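Local coordinates for protein glycosyl hydrolase, BNR repeat (Ralstonia eutropha, PDB 3B7F) that is a putative glycosyl hydrolase with BNR repeats, built as a seven-bladed beta-propeller, that probably acts as a hydrolase, at residues P64-T76 / T82-T94. Residues are numbered along the deposited sequence; the frame is centred on the assembly and turned at random. Where two conformers were deposited one is given.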
ATOM      1  N   PRO A  64     -10.814   9.897   3.199  1.00 29.99           N
ATOM      2  CA  PRO A  64     -12.068   9.343   3.707  1.00 32.53           C
ATOM      3  C   PRO A  64     -12.777  10.305   4.676  1.00 34.17           C
ATOM      4  O   PRO A  64     -13.955  10.120   4.937  1.00 34.72           O
ATOM      5  CB  PRO A  64     -11.639   8.043   4.413  1.00 32.13           C
ATOM      6  CG  PRO A  64     -10.276   8.267   4.816  1.00 33.06           C
ATOM      7  CD  PRO A  64      -9.653   9.247   3.837  1.00 32.33           C
ATOM      8  N   ARG A  65     -12.055  11.303   5.194  1.00 33.54           N
ATOM      9  CA  ARG A  65     -12.645  12.337   6.029  1.00 33.71           C
ATOM     10  C   ARG A  65     -13.520  13.276   5.210  1.00 32.64           C
ATOM     11  O   ARG A  65     -14.499  13.772   5.725  1.00 34.13           O
ATOM     12  CB  ARG A  65     -11.559  13.151   6.738  1.00 33.30           C
ATOM     13  CG  ARG A  65     -10.702  12.312   7.710  1.00 33.05           C
ATOM     14  CD  ARG A  65      -9.456  13.053   8.110  1.00 30.86           C
ATOM     15  NE  ARG A  65      -8.596  13.258   6.960  1.00 31.34           N
ATOM     16  CZ  ARG A  65      -7.401  13.837   6.977  1.00 24.89           C
ATOM     17  NH1 ARG A  65      -6.815  14.217   8.101  1.00 35.70           N
ATOM     18  NH2 ARG A  65      -6.757  13.969   5.834  1.00 31.41           N
ATOM     19  N   GLU A  66     -13.132  13.531   3.960  1.00 33.31           N
ATOM     20  CA  GLU A  66     -13.816  14.446   3.034  1.00 34.09           C
ATOM     21  C   GLU A  66     -13.737  13.823   1.641  1.00 32.78           C
ATOM     22  O   GLU A  66     -12.826  14.128   0.879  1.00 33.00           O
ATOM     23  CB  GLU A  66     -13.151  15.821   3.047  1.00 32.86           C
ATOM     24  CG  GLU A  66     -13.011  16.437   4.429  1.00 35.97           C
ATOM     25  CD  GLU A  66     -12.402  17.818   4.418  1.00 36.05           C
ATOM     26  OE1 GLU A  66     -12.863  18.631   3.580  1.00 31.70           O
ATOM     27  OE2 GLU A  66     -11.497  18.077   5.268  1.00 32.91           O
ATOM     28  N   PRO A  67     -14.688  12.940   1.286  1.00 33.96           N
ATOM     29  CA  PRO A  67     -14.604  12.160   0.019  1.00 33.42           C
ATOM     30  C   PRO A  67     -14.391  12.945  -1.276  1.00 33.11           C
ATOM     31  O   PRO A  67     -13.916  12.381  -2.242  1.00 32.60           O
ATOM     32  CB  PRO A  67     -15.955  11.438  -0.027  1.00 36.29           C
ATOM     33  CG  PRO A  67     -16.352  11.323   1.377  1.00 36.05           C
ATOM     34  CD  PRO A  67     -15.920  12.611   2.015  1.00 33.74           C
ATOM     35  N   GLU A  68     -14.787  14.219  -1.302  1.00 34.27           N
ATOM     36  CA  GLU A  68     -14.588  15.087  -2.449  0.50 32.95           C
ATOM     37  C   GLU A  68     -13.085  15.406  -2.686  1.00 32.40           C
ATOM     38  O   GLU A  68     -12.697  15.836  -3.753  1.00 33.63           O
ATOM     39  CB  GLU A  68     -15.471  16.355  -2.300  0.50 32.97           C
ATOM     40  CG  GLU A  68     -15.140  17.392  -1.184  0.50 36.13           C
ATOM     41  CD  GLU A  68     -15.618  17.095   0.260  0.50 38.15           C
ATOM     42  OE1 GLU A  68     -15.995  15.951   0.625  0.50 22.70           O
ATOM     43  OE2 GLU A  68     -15.588  18.064   1.050  0.50 41.79           O
ATOM     44  N   ARG A  69     -12.240  15.177  -1.673  1.00 31.96           N
ATOM     45  CA  ARG A  69     -10.805  15.434  -1.764  1.00 31.07           C
ATOM     46  C   ARG A  69      -9.993  14.184  -2.119  1.00 30.41           C
ATOM     47  O   ARG A  69     -10.238  13.108  -1.549  1.00 30.08           O
ATOM     48  CB  ARG A  69     -10.302  16.024  -0.446  1.00 30.81           C
ATOM     49  CG  ARG A  69     -10.913  17.376  -0.143  1.00 31.14           C
ATOM     50  CD  ARG A  69     -10.294  18.004   1.087  1.00 32.29           C
ATOM     51  NE  ARG A  69     -10.848  19.324   1.400  1.00 33.22           N
ATOM     52  CZ  ARG A  69     -10.446  20.489   0.874  1.00 38.84           C
ATOM     53  NH1 ARG A  69      -9.518  20.562  -0.090  1.00 32.92           N
ATOM     54  NH2 ARG A  69     -11.029  21.616   1.296  1.00 36.09           N
HETATM   55  N   MSE A  70      -9.056  14.336  -3.074  1.00 29.54           N
HETATM   56  CA  MSE A  70      -8.147  13.279  -3.497  1.00 29.55           C
HETATM   57  C   MSE A  70      -6.764  13.823  -3.769  1.00 27.52           C
HETATM   58  O   MSE A  70      -6.627  14.959  -4.224  1.00 26.75           O
HETATM   59  CB  MSE A  70      -8.579  12.633  -4.794  1.00 31.92           C
HETATM   60  CG  MSE A  70      -9.967  12.064  -4.834  1.00 39.26           C
HETATM   61 SE   MSE A  70     -10.110  10.979  -6.463  0.75 30.47          SE
HETATM   62  CE  MSE A  70     -11.950  10.534  -6.172  1.00 28.04           C
ATOM     63  N   LEU A  71      -5.754  12.990  -3.488  1.00 26.41           N
ATOM     64  CA  LEU A  71      -4.344  13.280  -3.764  1.00 26.02           C
ATOM     65  C   LEU A  71      -3.815  12.201  -4.683  1.00 27.37           C
ATOM     66  O   LEU A  71      -4.268  11.068  -4.630  1.00 26.99           O
ATOM     67  CB  LEU A  71      -3.480  13.390  -2.505  1.00 26.74           C
ATOM     68  CG  LEU A  71      -3.735  14.598  -1.563  1.00 28.26           C
ATOM     69  CD1 LEU A  71      -2.636  14.695  -0.528  1.00 19.89           C
ATOM     70  CD2 LEU A  71      -3.852  15.944  -2.291  1.00 24.78           C
HETATM   71  N   MSE A  72      -2.898  12.606  -5.554  1.00 27.83           N
HETATM   72  CA  MSE A  72      -2.275  11.764  -6.551  1.00 28.74           C
HETATM   73  C   MSE A  72      -0.762  12.044  -6.615  1.00 28.11           C
HETATM   74  O   MSE A  72      -0.377  13.130  -6.985  1.00 26.96           O
HETATM   75  CB  MSE A  72      -2.911  12.063  -7.903  1.00 30.25           C
HETATM   76  CG  MSE A  72      -2.219  11.382  -9.080  1.00 30.80           C
HETATM   77 SE   MSE A  72      -2.871  11.958 -10.759  0.75 26.01          SE
HETATM   78  CE  MSE A  72      -4.719  11.484 -10.647  1.00 28.51           C
ATOM     79  N   ALA A  73       0.065  11.074  -6.229  1.00 28.17           N
ATOM     80  CA  ALA A  73       1.528  11.160  -6.309  1.00 29.33           C
ATOM     81  C   ALA A  73       1.931  10.914  -7.780  1.00 30.32           C
ATOM     82  O   ALA A  73       1.547   9.904  -8.395  1.00 29.56           O
ATOM     83  CB  ALA A  73       2.179  10.131  -5.340  1.00 26.65           C
ATOM     84  N   ALA A  74       2.652  11.856  -8.372  1.00 33.61           N
ATOM     85  CA  ALA A  74       3.008  11.788  -9.797  1.00 33.69           C
ATOM     86  C   ALA A  74       4.371  12.390 -10.082  1.00 38.67           C
ATOM     87  O   ALA A  74       4.877  13.189  -9.288  1.00 35.91           O
ATOM     88  CB  ALA A  74       1.956  12.508 -10.637  1.00 34.10           C
ATOM     89  N   ARG A  75       4.954  11.991 -11.217  1.00 44.11           N
ATOM     90  CA  ARG A  75       6.242  12.507 -11.654  1.00 51.46           C
ATOM     91  C   ARG A  75       6.158  13.159 -13.037  1.00 54.44           C
ATOM     92  O   ARG A  75       5.763  12.511 -14.013  1.00 53.86           O
ATOM     93  CB  ARG A  75       7.292  11.419 -11.632  1.00 52.07           C
ATOM     94  CG  ARG A  75       8.710  11.983 -11.774  1.00 58.76           C
ATOM     95  CD  ARG A  75       9.692  11.323 -10.839  1.00 66.16           C
ATOM     96  NE  ARG A  75      10.457  10.197 -11.375  1.00 70.49           N
ATOM     97  CZ  ARG A  75      10.105   8.904 -11.385  1.00 76.31           C
ATOM     98  NH1 ARG A  75       8.915   8.469 -10.946  1.00 79.03           N
ATOM     99  NH2 ARG A  75      10.967   8.012 -11.883  1.00 76.97           N
ATOM    100  N   THR A  76       6.518  14.455 -13.036  1.00 59.70           N
ATOM    101  CA  THR A  76       6.577  15.435 -14.157  1.00 60.53           C
ATOM    102  C   THR A  76       5.221  15.691 -14.775  1.00 62.19           C
ATOM    103  O   THR A  76       4.450  16.455 -14.200  1.00 65.58           O
ATOM    104  CB  THR A  76       7.660  15.115 -15.254  1.00 62.16           C
ATOM    105  OG1 THR A  76       7.282  13.951 -16.003  1.00 68.79           O
ATOM    106  CG2 THR A  76       9.062  14.937 -14.625  1.00 62.20           C
ATOM    107  N   THR A  82       5.848  15.403  -7.790  1.00 30.41           N
ATOM    108  CA  THR A  82       4.861  16.241  -7.116  1.00 28.90           C
ATOM    109  C   THR A  82       3.647  15.459  -6.633  1.00 30.36           C
ATOM    110  O   THR A  82       3.558  14.233  -6.809  1.00 29.60           O
ATOM    111  CB  THR A  82       4.364  17.403  -8.066  1.00 32.04           C
ATOM    112  OG1 THR A  82       3.616  18.362  -7.315  1.00 38.98           O
ATOM    113  CG2 THR A  82       3.503  16.897  -9.233  1.00 26.70           C
ATOM    114  N   VAL A  83       2.727  16.189  -5.996  1.00 29.74           N
ATOM    115  CA  VAL A  83       1.429  15.695  -5.583  1.00 28.53           C
ATOM    116  C   VAL A  83       0.366  16.610  -6.202  1.00 29.18           C
ATOM    117  O   VAL A  83       0.419  17.836  -6.041  1.00 28.69           O
ATOM    118  CB  VAL A  83       1.258  15.660  -4.042  1.00 27.17           C
ATOM    119  CG1 VAL A  83      -0.104  15.097  -3.681  1.00 29.85           C
ATOM    120  CG2 VAL A  83       2.358  14.820  -3.377  1.00 21.52           C
ATOM    121  N   PHE A  84      -0.563  16.028  -6.948  1.00 29.08           N
ATOM    122  CA  PHE A  84      -1.712  16.780  -7.469  1.00 30.72           C
ATOM    123  C   PHE A  84      -2.862  16.613  -6.478  1.00 30.94           C
ATOM    124  O   PHE A  84      -2.982  15.557  -5.850  1.00 30.79           O
ATOM    125  CB  PHE A  84      -2.153  16.297  -8.846  1.00 31.78           C
ATOM    126  CG  PHE A  84      -1.157  16.564  -9.939  1.00 33.39           C
ATOM    127  CD1 PHE A  84      -1.111  17.810 -10.553  1.00 27.89           C
ATOM    128  CD2 PHE A  84      -0.281  15.556 -10.371  1.00 30.16           C
ATOM    129  CE1 PHE A  84      -0.201  18.063 -11.584  1.00 32.33           C
ATOM    130  CE2 PHE A  84       0.623  15.798 -11.387  1.00 33.22           C
ATOM    131  CZ  PHE A  84       0.674  17.061 -11.995  1.00 33.45           C
ATOM    132  N   ARG A  85      -3.672  17.657  -6.312  1.00 31.38           N
ATOM    133  CA  ARG A  85      -4.810  17.618  -5.401  1.00 34.06           C
ATOM    134  C   ARG A  85      -6.086  17.952  -6.160  1.00 31.17           C
ATOM    135  O   ARG A  85      -6.069  18.735  -7.106  1.00 30.17           O
ATOM    136  CB  ARG A  85      -4.616  18.592  -4.217  1.00 34.76           C
ATOM    137  CG  ARG A  85      -5.135  20.031  -4.408  1.00 43.68           C
ATOM    138  CD  ARG A  85      -4.618  21.021  -3.334  1.00 39.90           C
ATOM    139  NE  ARG A  85      -3.320  21.491  -3.773  1.00 48.86           N
ATOM    140  CZ  ARG A  85      -3.024  22.672  -4.325  1.00 49.34           C
ATOM    141  NH1 ARG A  85      -3.907  23.670  -4.467  1.00 50.15           N
ATOM    142  NH2 ARG A  85      -1.766  22.876  -4.703  1.00 49.80           N
ATOM    143  N   SER A  86      -7.184  17.363  -5.716  1.00 30.98           N
ATOM    144  CA  SER A  86      -8.508  17.641  -6.249  1.00 30.80           C
ATOM    145  C   SER A  86      -9.440  17.855  -5.082  1.00 31.36           C
ATOM    146  O   SER A  86      -9.327  17.129  -4.098  1.00 31.04           O
ATOM    147  CB  SER A  86      -9.028  16.475  -7.053  1.00 29.98           C
ATOM    148  OG  SER A  86     -10.301  16.780  -7.556  1.00 32.50           O
ATOM    149  N   ASP A  87     -10.323  18.853  -5.171  1.00 32.03           N
ATOM    150  CA  ASP A  87     -11.349  19.096  -4.125  1.00 33.99           C
ATOM    151  C   ASP A  87     -12.784  18.909  -4.661  1.00 33.74           C
ATOM    152  O   ASP A  87     -13.738  19.294  -4.007  1.00 33.20           O
ATOM    153  CB  ASP A  87     -11.160  20.459  -3.436  1.00 35.49           C
ATOM    154  CG  ASP A  87     -11.365  21.650  -4.367  1.00 35.34           C
ATOM    155  OD1 ASP A  87     -11.590  21.477  -5.588  1.00 42.06           O
ATOM    156  OD2 ASP A  87     -11.286  22.784  -3.857  1.00 41.50           O
ATOM    157  N   ASP A  88     -12.913  18.271  -5.824  1.00 34.11           N
ATOM    158  CA  ASP A  88     -14.206  18.031  -6.461  1.00 35.96           C
ATOM    159  C   ASP A  88     -14.272  16.593  -6.986  1.00 35.56           C
ATOM    160  O   ASP A  88     -14.697  16.362  -8.087  1.00 31.93           O
ATOM    161  CB  ASP A  88     -14.456  19.079  -7.566  1.00 36.76           C
ATOM    162  CG  ASP A  88     -13.378  19.077  -8.657  1.00 40.12           C
ATOM    163  OD1 ASP A  88     -12.385  18.315  -8.555  1.00 45.34           O
ATOM    164  OD2 ASP A  88     -13.525  19.859  -9.608  1.00 45.21           O
ATOM    165  N   GLY A  89     -13.803  15.650  -6.169  1.00 37.90           N
ATOM    166  CA  GLY A  89     -13.821  14.227  -6.467  1.00 41.54           C
ATOM    167  C   GLY A  89     -13.146  13.765  -7.739  1.00 44.98           C
ATOM    168  O   GLY A  89     -13.589  12.775  -8.325  1.00 45.72           O
ATOM    169  N   GLY A  90     -12.091  14.479  -8.155  1.00 47.42           N
ATOM    170  CA  GLY A  90     -11.315  14.168  -9.357  1.00 48.35           C
ATOM    171  C   GLY A  90     -11.596  14.974 -10.610  1.00 49.68           C
ATOM    172  O   GLY A  90     -11.010  14.697 -11.642  1.00 53.47           O
ATOM    173  N   GLY A  91     -12.466  15.976 -10.542  1.00 49.71           N
ATOM    174  CA  GLY A  91     -12.776  16.794 -11.712  1.00 49.54           C
ATOM    175  C   GLY A  91     -11.769  17.869 -12.097  1.00 49.85           C
ATOM    176  O   GLY A  91     -11.840  18.426 -13.196  1.00 54.40           O
ATOM    177  N   ASN A  92     -10.885  18.223 -11.181  1.00 46.46           N
ATOM    178  CA  ASN A  92      -9.845  19.209 -11.401  1.00 43.73           C
ATOM    179  C   ASN A  92      -8.651  18.781 -10.559  1.00 40.91           C
ATOM    180  O   ASN A  92      -8.830  18.317  -9.427  1.00 40.40           O
ATOM    181  CB  ASN A  92     -10.280  20.604 -10.960  1.00 44.78           C
ATOM    182  CG  ASN A  92     -11.259  21.283 -11.925  1.00 53.36           C
ATOM    183  OD1 ASN A  92     -11.099  21.229 -13.142  1.00 57.85           O
ATOM    184  ND2 ASN A  92     -12.245  21.986 -11.362  1.00 54.97           N
ATOM    185  N   TRP A  93      -7.447  18.958 -11.088  1.00 37.59           N
ATOM    186  CA  TRP A  93      -6.221  18.594 -10.388  1.00 34.49           C
ATOM    187  C   TRP A  93      -5.280  19.799 -10.387  1.00 33.89           C
ATOM    188  O   TRP A  93      -5.152  20.472 -11.398  1.00 34.73           O
ATOM    189  CB  TRP A  93      -5.593  17.358 -11.031  1.00 32.45           C
ATOM    190  CG  TRP A  93      -6.471  16.104 -10.913  1.00 30.37           C
ATOM    191  CD1 TRP A  93      -7.360  15.633 -11.840  1.00 28.13           C
ATOM    192  CD2 TRP A  93      -6.523  15.186  -9.812  1.00 23.99           C
ATOM    193  NE1 TRP A  93      -7.957  14.487 -11.392  1.00 28.68           N
ATOM    194  CE2 TRP A  93      -7.466  14.186 -10.149  1.00 29.32           C
ATOM    195  CE3 TRP A  93      -5.850  15.096  -8.585  1.00 29.81           C
ATOM    196  CZ2 TRP A  93      -7.766  13.120  -9.293  1.00 27.24           C
ATOM    197  CZ3 TRP A  93      -6.157  14.047  -7.729  1.00 25.25           C
ATOM    198  CH2 TRP A  93      -7.093  13.062  -8.096  1.00 27.79           C
ATOM    199  N   THR A  94      -4.680  20.099  -9.236  1.00 33.16           N
ATOM    200  CA  THR A  94      -3.727  21.205  -9.104  1.00 32.23           C
ATOM    201  C   THR A  94      -2.455  20.666  -8.480  1.00 32.06           C
ATOM    202  O   THR A  94      -2.509  19.960  -7.478  1.00 29.86           O
ATOM    203  CB  THR A  94      -4.275  22.361  -8.245  1.00 30.70           C
ATOM    204  OG1 THR A  94      -5.546  22.767  -8.750  1.00 30.09           O
ATOM    205  CG2 THR A  94      -3.326  23.563  -8.275  1.00 33.03           C
TER
HETATM  206  O   HOH W   1     -13.898  20.172  -0.913  1.00 48.46           O
HETATM  207  O   HOH W   2      -8.009  18.563  -1.938  1.00 38.21           O
HETATM  208  O   HOH W   3      -9.836  23.630  -1.159  1.00 52.84           O
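Met-72 and Trp-93 meet at about a right angle. The selenomethionine leaves the strand with CG anti to its own N (chi1 172°) and bends at its last torsion, which lays CE over the indole: CE stands 3.8 Å from the centroid of the six-membered ring and 13° off its normal, a CH-pi contact. SE lies above that same ring at a longer 4.8 Å, a Met-aromatic contact. Against the opposite face of the indole rests CB of Ser-86. Selenomethionine Met-70 approaches differently: its CB comes 3.6 Å from Trp-93 CH2, obliquely to the ring, and its extended chain carries CE onward to the carbonyl of Gly-89. Farther along the sheet face that carries Met-70, Met-72 and Ser-86, Ala-74 CB sits in the plane of the Phe-84 ring, 3.6 Å from CE2 at its edge; that ring also stacks with Phe-52.

Six backbone hydrogen bonds pair 70-75 with 82-86 as an antiparallel hairpin, the second and third strands of one four-stranded propeller blade. Leu-71, Val-83 and Arg-85 project from its other face, where Leu-71 CD2 closes to 3.4 Å on Arg-85 CB and Leu-120 of the next blade adjoins.

Past the strand ends, Gly-89 N, in the type I' turn 88-91, donates to Glu-68 O at 2.7 Å. The Arg-69 guanidinium is gripped in its plane by Glu-66 OE1, a salt bridge through NE, and by a water that NH1 shares with Ser-86 O. A second water links NH1 to Asp-87 OD2, the two charged atoms themselves standing 4.7 Å apart.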